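Local coordinates for protein GlcNAc Inducible Gene 2, GIG2 (Candida albicans, PDB 6AKZ) that binds an iron(III) ion and is probably an oxygenase of the DUF1479 family, which belongs to the cupin clan, at residues A[49-52]-A[53-57]; A[79-82]-A[83-86]; A[280-283]-A[284-288]; A[322-325]-A[326-330]. All blocks are in the same frame, centred on the assembly; numbering follows the deposited sequence.

Overall arrangement
Contacts 1, 2 and 3 each lie near the C-terminal end of a helix, and contact 4 follows a short strand. Contact 1 is the meeting point: L280 of contact 3 packs on E49 and F50, the carbonyl of H330 in contact 4 lies against the F50 ring, and Q84 of contact 2 approaches E49. Contacts 3 and 4, with centres about 11 Å apart, are joined by Y284 to H330 and R288 to F327, both probable hydrogen bonds. The iron, held by H192, D194 and H355, lies about 8 Å from the F323 side chain of contact 4 and about 12 Å from that of I285 in contact 3. Contact 2 touches neither contact 3 nor contact 4.

Contact 1. Residues A[49-52]-A[53-57]; sequences EFTE and IAKIG
F50 and I53 make the buried side of the last two turns of helix 32-56. Their side chains run side by side, and the I53 CD1 methyl lies 4.1 Å from F50 CD1, obliquely to the ring. I53 reaches there because its CG1 branch stands beside its own backbone N (chi1 -68°), which also lays CG1 3.4 Å from E49 O. That carbonyl accepts the I53 N-H as well, while A54 N bonds to F50 O at 3.0 Å in the straightest of the four backbone bonds (168°).

The other side is open to solvent: E52, K55 and I56 are exposed and meet their neighbours through aliphatic parts. There T51 CG2 meets K55 CE at 3.7 Å, and the lysine chain then bends at its end and leads away. E52 lies extended alongside I56, with its CG 3.5 Å from I56 CD1. The helical bonding frays here: I56 N to E52 O is weak, and I53 O takes both I56 N and G57 N before the chain leaves helical geometry at G57 with positive phi.

Inward, E49 and F50 rest on L280 of helix 278-287, E49 OE2 is hydrogen-bonded to S277 OG, and Y60 in the following loop touches E52 and I53.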
loop_
_atom_site.group_PDB
_atom_site.type_symbol
_atom_site.label_atom_id
_atom_site.label_comp_id
_atom_site.label_asym_id
_atom_site.label_seq_id
_atom_site.Cartn_x
_atom_site.Cartn_y
_atom_site.Cartn_z
ATOM N N GLU A 49 -22.779 -5.828 -6.104
ATOM C CA GLU A 49 -22.042 -5.735 -4.834
ATOM C C GLU A 49 -21.812 -4.250 -4.552
ATOM O O GLU A 49 -21.885 -3.845 -3.384
ATOM C CB GLU A 49 -20.715 -6.456 -4.900
ATOM C CG GLU A 49 -19.861 -6.275 -3.631
ATOM C CD GLU A 49 -18.659 -7.202 -3.487
ATOM O OE1 GLU A 49 -18.882 -8.436 -3.425
ATOM O OE2 GLU A 49 -17.483 -6.717 -3.380
ATOM N N PHE A 50 -21.558 -3.437 -5.574
ATOM C CA PHE A 50 -21.205 -2.009 -5.320
ATOM C C PHE A 50 -22.471 -1.232 -4.970
ATOM O O PHE A 50 -22.398 -0.289 -4.190
ATOM C CB PHE A 50 -20.411 -1.279 -6.400
ATOM C CG PHE A 50 -19.012 -1.804 -6.643
ATOM C CD1 PHE A 50 -18.487 -2.929 -5.968
ATOM C CD2 PHE A 50 -18.211 -1.144 -7.559
ATOM C CE1 PHE A 50 -17.211 -3.398 -6.247
ATOM C CE2 PHE A 50 -16.911 -1.577 -7.787
ATOM C CZ PHE A 50 -16.429 -2.734 -7.146
ATOM N N THR A 51 -23.620 -1.680 -5.493
ATOM C CA THR A 51 -24.881 -1.194 -5.023
ATOM C C THR A 51 -25.038 -1.451 -3.541
ATOM O O THR A 51 -25.481 -0.522 -2.821
ATOM C CB THR A 51 -26.029 -1.779 -5.858
ATOM O OG1 THR A 51 -25.947 -1.292 -7.191
ATOM C CG2 THR A 51 -27.414 -1.422 -5.277
ATOM N N GLU A 52 -24.804 -2.686 -3.078
ATOM C CA GLU A 52 -24.950 -3.005 -1.666
ATOM C C GLU A 52 -24.023 -2.102 -0.832
ATOM O O GLU A 52 -24.417 -1.548 0.130
ATOM C CB GLU A 52 -24.731 -4.491 -1.412
ATOM C CG GLU A 52 -24.737 -4.858 0.037
ATOM C CD GLU A 52 -24.509 -6.339 0.365
ATOM O OE1 GLU A 52 -25.386 -7.124 -0.050
ATOM O OE2 GLU A 52 -23.589 -6.724 1.193
ATOM N N ILE A 53 -22.808 -1.867 -1.308
ATOM C CA ILE A 53 -21.863 -1.064 -0.555
ATOM C C ILE A 53 -22.415 0.329 -0.375
ATOM O O ILE A 53 -22.421 0.884 0.709
ATOM C CB ILE A 53 -20.479 -0.981 -1.215
ATOM C CG1 ILE A 53 -19.831 -2.337 -1.157
ATOM C CG2 ILE A 53 -19.659 0.138 -0.534
ATOM C CD1 ILE A 53 -18.491 -2.412 -1.901
ATOM N N ALA A 54 -22.817 0.910 -1.500
ATOM C CA ALA A 54 -23.372 2.285 -1.532
ATOM C C ALA A 54 -24.571 2.425 -0.552
ATOM O O ALA A 54 -24.741 3.458 0.118
ATOM C CB ALA A 54 -23.798 2.620 -2.931
ATOM N N LYS A 55 -25.402 1.416 -0.486
ATOM C CA LYS A 55 -26.581 1.465 0.358
ATOM C C LYS A 55 -26.299 1.174 1.837
ATOM O O LYS A 55 -27.181 1.383 2.681
ATOM C CB LYS A 55 -27.711 0.537 -0.135
ATOM C CG LYS A 55 -28.291 0.937 -1.490
ATOM C CD LYS A 55 -29.355 0.024 -2.036
ATOM C CE LYS A 55 -29.860 0.598 -3.357
ATOM N NZ LYS A 55 -30.617 1.847 -3.115
ATOM N N ILE A 56 -25.153 0.621 2.155
ATOM C CA ILE A 56 -24.798 0.297 3.548
ATOM C C ILE A 56 -24.023 1.473 4.105
ATOM O O ILE A 56 -24.351 1.958 5.235
ATOM C CB ILE A 56 -24.070 -1.051 3.689
ATOM C CG1 ILE A 56 -25.014 -2.254 3.350
ATOM C CG2 ILE A 56 -23.560 -1.299 5.088
ATOM C CD1 ILE A 56 -24.242 -3.529 3.226
ATOM N N GLY A 57 -23.030 1.946 3.337
ATOM C CA GLY A 57 -22.198 3.056 3.756
ATOM C C GLY A 57 -20.988 2.601 4.589
ATOM O O GLY A 57 -20.562 1.450 4.492
#

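Contact 2. Residues A[79-82]-A[83-86]; sequences SELF and KQRG
L81 and R85 meet one turn apart at the C-terminal end of helix 76-85, the helix of a beta-alpha-beta unit that leads from strand 63-65 to the parallel strand 87-91.

Backbone hydrogen bonds come first. K83 N to S79 O is nearly straight (168°), Q84 N to E80 O is longer at 3.3 Å, and R85 N bonds to L81 O at 2.8 Å. The F82 carbonyl closes the series: it accepts G86 N at 2.7 Å and R85 N only weakly. G86 then turns out of the helix with positive phi, and its backbone bonds to H350 in the central sheet.

Van der Waals contact is made by the F82 ring. F82 CG stands anti to its amide nitrogen (chi1 171°), which turns the ring toward the C-terminal end of the helix, where CE1 comes within 3.8 Å of G86 C.

The polar side-chain group is made largely by neighbours in sequence. R85 NE donates to Q84 OE1 at 2.7 Å, almost straight, with the acceptor in the guanidinium plane but the donor well above the amide's carbonyl plane. NH2 adds a weak second bond. R85 NH1 is held by Y60 O, and the Y60 ring makes a cation-pi contact with the arginine. The extended K83 chain brings NZ to the carbonyl of E155, whose carboxylate takes S79 OG. Against one face of the R85 guanidinium lies a single L81 methyl, CD2, 3.4 Å above the plane and displaced toward its rim.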
loop_
_atom_site.group_PDB
_atom_site.type_symbol
_atom_site.label_atom_id
_atom_site.label_comp_id
_atom_site.label_asym_id
_atom_site.label_seq_id
_atom_site.Cartn_x
_atom_site.Cartn_y
_atom_site.Cartn_z
ATOM N N SER A 79 -10.902 -11.827 9.551
ATOM C CA SER A 79 -10.049 -12.265 8.464
ATOM C C SER A 79 -10.780 -12.416 7.189
ATOM O O SER A 79 -10.352 -11.874 6.134
ATOM C CB SER A 79 -9.305 -13.573 8.858
ATOM O OG SER A 79 -8.547 -14.131 7.777
ATOM N N GLU A 80 -11.917 -13.143 7.225
ATOM C CA GLU A 80 -12.695 -13.334 6.051
ATOM C C GLU A 80 -13.196 -12.038 5.444
ATOM O O GLU A 80 -13.112 -11.823 4.222
ATOM C CB GLU A 80 -13.887 -14.255 6.348
ATOM C CG GLU A 80 -13.452 -15.613 6.806
ATOM C CD GLU A 80 -14.655 -16.497 7.208
ATOM O OE1 GLU A 80 -15.687 -15.977 7.732
ATOM O OE2 GLU A 80 -14.496 -17.712 7.088
ATOM N N LEU A 81 -13.678 -11.170 6.288
ATOM C CA LEU A 81 -14.148 -9.853 5.793
ATOM C C LEU A 81 -12.952 -8.992 5.230
ATOM O O LEU A 81 -13.078 -8.265 4.212
ATOM C CB LEU A 81 -14.909 -9.113 6.907
ATOM C CG LEU A 81 -16.287 -9.680 7.172
ATOM C CD1 LEU A 81 -16.789 -9.320 8.553
ATOM C CD2 LEU A 81 -17.162 -9.231 6.012
ATOM N N PHE A 82 -11.839 -9.036 5.910
ATOM C CA PHE A 82 -10.637 -8.272 5.508
ATOM C C PHE A 82 -10.138 -8.772 4.147
ATOM O O PHE A 82 -9.916 -7.961 3.273
ATOM C CB PHE A 82 -9.536 -8.362 6.499
ATOM C CG PHE A 82 -8.234 -7.767 5.989
ATOM C CD1 PHE A 82 -8.130 -6.417 5.733
ATOM C CD2 PHE A 82 -7.175 -8.606 5.717
ATOM C CE1 PHE A 82 -6.934 -5.881 5.284
ATOM C CE2 PHE A 82 -6.000 -8.104 5.211
ATOM C CZ PHE A 82 -5.912 -6.735 4.928
ATOM N N LYS A 83 -10.049 -10.099 3.919
ATOM C CA LYS A 83 -9.618 -10.547 2.628
ATOM C C LYS A 83 -10.570 -10.163 1.487
ATOM O O LYS A 83 -10.122 -10.028 0.367
ATOM C CB LYS A 83 -9.329 -12.035 2.606
ATOM C CG LYS A 83 -8.184 -12.402 3.546
ATOM C CD LYS A 83 -7.643 -13.787 3.215
ATOM C CE LYS A 83 -6.304 -13.985 3.860
ATOM N NZ LYS A 83 -5.494 -15.139 3.321
ATOM N N GLN A 84 -11.880 -10.108 1.736
ATOM C CA GLN A 84 -12.860 -9.666 0.747
ATOM C C GLN A 84 -12.804 -8.163 0.493
ATOM O O GLN A 84 -12.848 -7.671 -0.660
ATOM C CB GLN A 84 -14.302 -10.079 1.187
ATOM C CG GLN A 84 -15.407 -9.524 0.280
ATOM C CD GLN A 84 -16.859 -9.381 0.847
ATOM O OE1 GLN A 84 -17.152 -9.199 2.050
ATOM N NE2 GLN A 84 -17.769 -9.466 -0.067
ATOM N N ARG A 85 -12.716 -7.421 1.563
ATOM C CA ARG A 85 -12.960 -5.993 1.486
ATOM C C ARG A 85 -11.698 -5.148 1.400
ATOM O O ARG A 85 -11.761 -3.971 0.964
ATOM C CB ARG A 85 -13.855 -5.567 2.659
ATOM C CG ARG A 85 -15.232 -6.200 2.541
ATOM C CD ARG A 85 -16.203 -5.990 3.664
ATOM N NE ARG A 85 -17.364 -6.876 3.430
ATOM C CZ ARG A 85 -18.543 -6.654 3.967
ATOM N NH1 ARG A 85 -18.719 -5.624 4.809
ATOM N NH2 ARG A 85 -19.543 -7.496 3.725
ATOM N N GLY A 86 -10.580 -5.758 1.820
ATOM C CA GLY A 86 -9.240 -5.207 1.619
ATOM C C GLY A 86 -8.861 -4.053 2.519
ATOM O O GLY A 86 -7.894 -3.320 2.250
#

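Contact 3. Residues A[280-283]-A[284-288]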
loop_
_atom_site.group_PDB
_atom_site.type_symbol
_atom_site.label_atom_id
_atom_site.label_comp_id
_atom_site.label_asym_id
_atom_site.label_seq_id
_atom_site.Cartn_x
_atom_site.Cartn_y
_atom_site.Cartn_z
ATOM N N LEU A 280 -13.067 -7.605 -6.886
ATOM C CA LEU A 280 -13.806 -6.984 -7.991
ATOM C C LEU A 280 -13.104 -5.760 -8.517
ATOM O O LEU A 280 -13.077 -5.502 -9.746
ATOM C CB LEU A 280 -15.238 -6.650 -7.569
ATOM C CG LEU A 280 -16.148 -7.798 -7.297
ATOM C CD1 LEU A 280 -17.525 -7.338 -6.918
ATOM C CD2 LEU A 280 -16.221 -8.759 -8.446
ATOM N N SER A 281 -12.558 -4.952 -7.605
ATOM C CA SER A 281 -11.781 -3.804 -8.004
ATOM C C SER A 281 -10.630 -4.117 -8.994
ATOM O O SER A 281 -10.493 -3.475 -10.028
ATOM C CB SER A 281 -11.258 -3.017 -6.820
ATOM O OG SER A 281 -12.274 -2.278 -6.125
ATOM N N MET A 282 -9.783 -5.043 -8.625
ATOM C CA MET A 282 -8.653 -5.356 -9.448
ATOM C C MET A 282 -9.002 -6.132 -10.738
ATOM O O MET A 282 -8.330 -6.002 -11.725
ATOM C CB MET A 282 -7.540 -6.047 -8.651
ATOM C CG MET A 282 -6.878 -5.163 -7.596
ATOM S SD MET A 282 -6.307 -3.580 -8.225
ATOM C CE MET A 282 -5.146 -4.025 -9.506
ATOM N N ALA A 283 -10.055 -6.903 -10.717
ATOM C CA ALA A 283 -10.514 -7.582 -11.940
ATOM C C ALA A 283 -10.885 -6.465 -12.896
ATOM O O ALA A 283 -10.536 -6.500 -14.043
ATOM C CB ALA A 283 -11.676 -8.499 -11.629
ATOM N N TYR A 284 -11.577 -5.451 -12.439
ATOM C CA TYR A 284 -12.062 -4.389 -13.311
ATOM C C TYR A 284 -10.926 -3.520 -13.819
ATOM O O TYR A 284 -10.787 -3.271 -15.034
ATOM C CB TYR A 284 -13.040 -3.514 -12.528
ATOM C CG TYR A 284 -13.658 -2.403 -13.347
ATOM C CD1 TYR A 284 -14.801 -2.603 -14.149
ATOM C CD2 TYR A 284 -13.096 -1.124 -13.307
ATOM C CE1 TYR A 284 -15.348 -1.533 -14.879
ATOM C CE2 TYR A 284 -13.650 -0.076 -14.031
ATOM C CZ TYR A 284 -14.773 -0.276 -14.785
ATOM O OH TYR A 284 -15.280 0.822 -15.477
ATOM N N ILE A 285 -10.035 -3.157 -12.919
ATOM C CA ILE A 285 -8.905 -2.281 -13.229
ATOM C C ILE A 285 -8.016 -2.979 -14.232
ATOM O O ILE A 285 -7.670 -2.344 -15.236
ATOM C CB ILE A 285 -8.127 -1.851 -11.984
ATOM C CG1 ILE A 285 -9.007 -0.834 -11.222
ATOM C CG2 ILE A 285 -6.802 -1.172 -12.270
ATOM C CD1 ILE A 285 -8.702 -0.625 -9.762
ATOM N N MET A 286 -7.612 -4.209 -13.929
ATOM C CA MET A 286 -6.657 -4.909 -14.809
ATOM C C MET A 286 -7.185 -5.138 -16.195
ATOM O O MET A 286 -6.415 -5.148 -17.124
ATOM C CB MET A 286 -6.146 -6.213 -14.220
ATOM C CG MET A 286 -5.344 -5.993 -12.927
ATOM S SD MET A 286 -4.063 -4.685 -12.911
ATOM C CE MET A 286 -2.974 -5.235 -14.223
ATOM N N LEU A 287 -8.464 -5.441 -16.304
ATOM C CA LEU A 287 -9.084 -5.619 -17.607
ATOM C C LEU A 287 -9.557 -4.366 -18.303
ATOM O O LEU A 287 -9.839 -4.410 -19.516
ATOM C CB LEU A 287 -10.257 -6.601 -17.509
ATOM C CG LEU A 287 -9.927 -8.031 -17.090
ATOM C CD1 LEU A 287 -11.147 -8.895 -16.959
ATOM C CD2 LEU A 287 -8.989 -8.696 -18.045
ATOM N N ARG A 288 -9.661 -3.259 -17.599
ATOM C CA ARG A 288 -10.144 -2.020 -18.219
ATOM C C ARG A 288 -9.421 -1.544 -19.532
ATOM O O ARG A 288 -10.121 -1.064 -20.433
ATOM C CB ARG A 288 -10.264 -0.902 -17.220
ATOM C CG ARG A 288 -11.034 0.313 -17.714
ATOM C CD ARG A 288 -12.470 0.056 -18.051
ATOM N NE ARG A 288 -13.155 1.352 -18.319
ATOM C CZ ARG A 288 -14.364 1.480 -18.847
ATOM N NH1 ARG A 288 -15.037 0.416 -19.223
ATOM N NH2 ARG A 288 -14.893 2.713 -18.966
#
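M282 and M286, one helical turn apart, meet through their thioether ends: the CE methyl of M282 lies 3.6 Å from M286 SD. The two chains pass at a slant to one another. Both are folded at chi2 and chi3 into the same compact shape, and for M282 the bends (chi2 -52°, chi3 -59°) bring back toward the following turn a side chain whose first bond points away from it. The M282 sulfur also has I285 beside it, with CD1 at 4.1 Å.

Around this apolar group runs regular alpha-helical bonding. I285 N to S281 O and M286 N to M282 O are both 2.9 Å, flanked by Y284 N to L280 O and the longer L287 N to A283 O at 3.2 Å. The side chains keep close to the same carbonyls, M286 CG lying 3.2 Å from M282 O and I285 CG1 3.3 Å from S281 O.

Farther out, polar groups hold the C-terminal part of the segment. Y284 OH is hydrogen-bonded to H330 ND1, and it sits over the centre of the R288 guanidinium, 3.5 Å above the plane, in a contact that is not a hydrogen bond. R288 forms a salt bridge with D294 and bonds through NE to F327 O. The polar ends of these two buried side chains are thus satisfied.

All eight touching residues are buried. L280, A283 and Y284 face helix 32-56, M286 and L287 pack on helix 211-214, and both methionines touch R200 of helix 199-202; I285 lies against L322 and L324, beside strand 322-323.

Contact 4. Residues A[322-325]-A[326-330]; sequences LFLD and KFYPH
After strand 322-323 the backbone curls round from L324 to Y328, whose CA atoms come within 5.4 Å, and it is bridged by two waters instead of direct hydrogen bonds. One water donates to F323 O and accepts K326 N; the other donates to L324 O (3.0 Å) and accepts Y328 N (2.9 Å). The two waters link the arms of the bend, and L324 O also takes a hydrogen bond from H332 NE2.

The main side-chain contact is a CH-pi interaction. L324 CD2 stands over the middle of the Y328 ring, 3.7 Å from the centroid and only 7° off the normal. Y328 CG lies beside its backbone N (chi1 -64°), an orientation that carries the ring back over L324; its CE1 reaches F323 O at 3.5 Å. The first water lies at the ring's edge, in its plane. Farther along, L322 CD1 approaches Y328 OH at 4.0 Å, the two side chains crossing at about a right angle, while that hydroxyl is hydrogen-bonded to P313 O. W201 also packs on L322 and Y328.

L322 and L324 pair through their backbones with L193 and L191, and F323 packs on H192, an iron ligand. Strand 322-323 runs antiparallel to strand 192-193, which carries H192, so the water-bridged loop lies beside the iron site of a cupin-clan protein.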
loop_
_atom_site.group_PDB
_atom_site.type_symbol
_atom_site.label_atom_id
_atom_site.label_comp_id
_atom_site.label_asym_id
_atom_site.label_seq_id
_atom_site.Cartn_x
_atom_site.Cartn_y
_atom_site.Cartn_z
ATOM N N LEU A 322 -1.938 5.182 -10.172
ATOM C CA LEU A 322 -2.857 4.915 -11.240
ATOM C C LEU A 322 -4.129 5.639 -10.901
ATOM O O LEU A 322 -4.776 5.326 -9.875
ATOM C CB LEU A 322 -3.170 3.397 -11.391
ATOM C CG LEU A 322 -4.361 3.001 -12.261
ATOM C CD1 LEU A 322 -4.003 3.248 -13.717
ATOM C CD2 LEU A 322 -4.761 1.570 -12.129
ATOM N N PHE A 323 -4.529 6.574 -11.768
ATOM C CA PHE A 323 -5.719 7.368 -11.516
ATOM C C PHE A 323 -6.999 6.737 -12.031
ATOM O O PHE A 323 -7.078 6.224 -13.133
ATOM C CB PHE A 323 -5.476 8.787 -12.023
ATOM C CG PHE A 323 -4.605 9.538 -11.105
ATOM C CD1 PHE A 323 -5.063 9.840 -9.839
ATOM C CD2 PHE A 323 -3.305 9.859 -11.440
ATOM C CE1 PHE A 323 -4.284 10.522 -8.939
ATOM C CE2 PHE A 323 -2.509 10.538 -10.552
ATOM C CZ PHE A 323 -2.997 10.862 -9.295
ATOM N N LEU A 324 -8.015 6.774 -11.183
ATOM C CA LEU A 324 -9.274 6.028 -11.422
ATOM C C LEU A 324 -10.433 6.966 -11.544
ATOM O O LEU A 324 -11.592 6.524 -11.602
ATOM C CB LEU A 324 -9.526 5.046 -10.262
ATOM C CG LEU A 324 -8.358 4.063 -10.057
ATOM C CD1 LEU A 324 -8.551 3.313 -8.732
ATOM C CD2 LEU A 324 -8.202 3.104 -11.206
ATOM N N ASP A 325 -10.151 8.234 -11.636
ATOM C CA ASP A 325 -11.245 9.245 -11.548
ATOM C C ASP A 325 -11.931 9.576 -12.858
ATOM O O ASP A 325 -12.979 10.235 -12.838
ATOM C CB ASP A 325 -10.765 10.537 -10.961
ATOM C CG ASP A 325 -9.658 11.165 -11.764
ATOM O OD1 ASP A 325 -8.758 10.425 -12.286
ATOM O OD2 ASP A 325 -9.712 12.395 -11.865
ATOM N N LYS A 326 -11.366 9.147 -13.965
ATOM C CA LYS A 326 -11.858 9.501 -15.301
ATOM C C LYS A 326 -12.439 8.320 -16.114
ATOM O O LYS A 326 -13.552 8.404 -16.648
ATOM C CB LYS A 326 -10.706 10.179 -16.043
ATOM C CG LYS A 326 -11.102 11.234 -17.039
ATOM C CD LYS A 326 -9.979 12.247 -17.274
ATOM C CE LYS A 326 -10.163 12.923 -18.631
ATOM N NZ LYS A 326 -9.557 14.286 -18.714
ATOM N N PHE A 327 -11.689 7.245 -16.247
ATOM C CA PHE A 327 -12.079 6.155 -17.173
ATOM C C PHE A 327 -12.463 4.856 -16.479
ATOM O O PHE A 327 -12.503 3.813 -17.079
ATOM C CB PHE A 327 -10.979 5.926 -18.168
ATOM C CG PHE A 327 -10.541 7.198 -18.877
ATOM C CD1 PHE A 327 -11.345 7.766 -19.865
ATOM C CD2 PHE A 327 -9.337 7.815 -18.571
ATOM C CE1 PHE A 327 -10.946 8.954 -20.498
ATOM C CE2 PHE A 327 -8.929 8.988 -19.209
ATOM C CZ PHE A 327 -9.753 9.549 -20.176
ATOM N N TYR A 328 -12.802 4.932 -15.200
ATOM C CA TYR A 328 -13.158 3.730 -14.416
ATOM C C TYR A 328 -14.548 3.943 -13.756
ATOM O O TYR A 328 -14.742 3.818 -12.513
ATOM C CB TYR A 328 -12.060 3.446 -13.385
ATOM C CG TYR A 328 -10.740 3.095 -14.015
ATOM C CD1 TYR A 328 -9.855 4.079 -14.510
ATOM C CD2 TYR A 328 -10.368 1.788 -14.134
ATOM C CE1 TYR A 328 -8.623 3.723 -15.084
ATOM C CE2 TYR A 328 -9.212 1.408 -14.784
ATOM C CZ TYR A 328 -8.290 2.362 -15.204
ATOM O OH TYR A 328 -7.119 1.895 -15.811
ATOM N N PRO A 329 -15.557 4.269 -14.584
ATOM C CA PRO A 329 -16.829 4.741 -13.950
ATOM C C PRO A 329 -17.629 3.732 -13.125
ATOM O O PRO A 329 -18.351 4.155 -12.221
ATOM C CB PRO A 329 -17.682 5.189 -15.147
ATOM C CG PRO A 329 -17.191 4.285 -16.256
ATOM C CD PRO A 329 -15.699 4.168 -16.040
ATOM N N HIS A 330 -17.480 2.439 -13.374
ATOM C CA HIS A 330 -18.175 1.438 -12.637
ATOM C C HIS A 330 -17.658 1.343 -11.207
ATOM O O HIS A 330 -18.316 0.760 -10.391
ATOM C CB HIS A 330 -18.028 0.050 -13.266
ATOM C CG HIS A 330 -18.594 -0.056 -14.652
ATOM N ND1 HIS A 330 -17.909 0.369 -15.770
ATOM C CD2 HIS A 330 -19.757 -0.585 -15.103
ATOM C CE1 HIS A 330 -18.629 0.134 -16.849
ATOM N NE2 HIS A 330 -19.756 -0.436 -16.478
HETATM O O HOH W 1 -8.980 7.546 -14.914
HETATM O O HOH W 2 -13.763 7.134 -13.552
#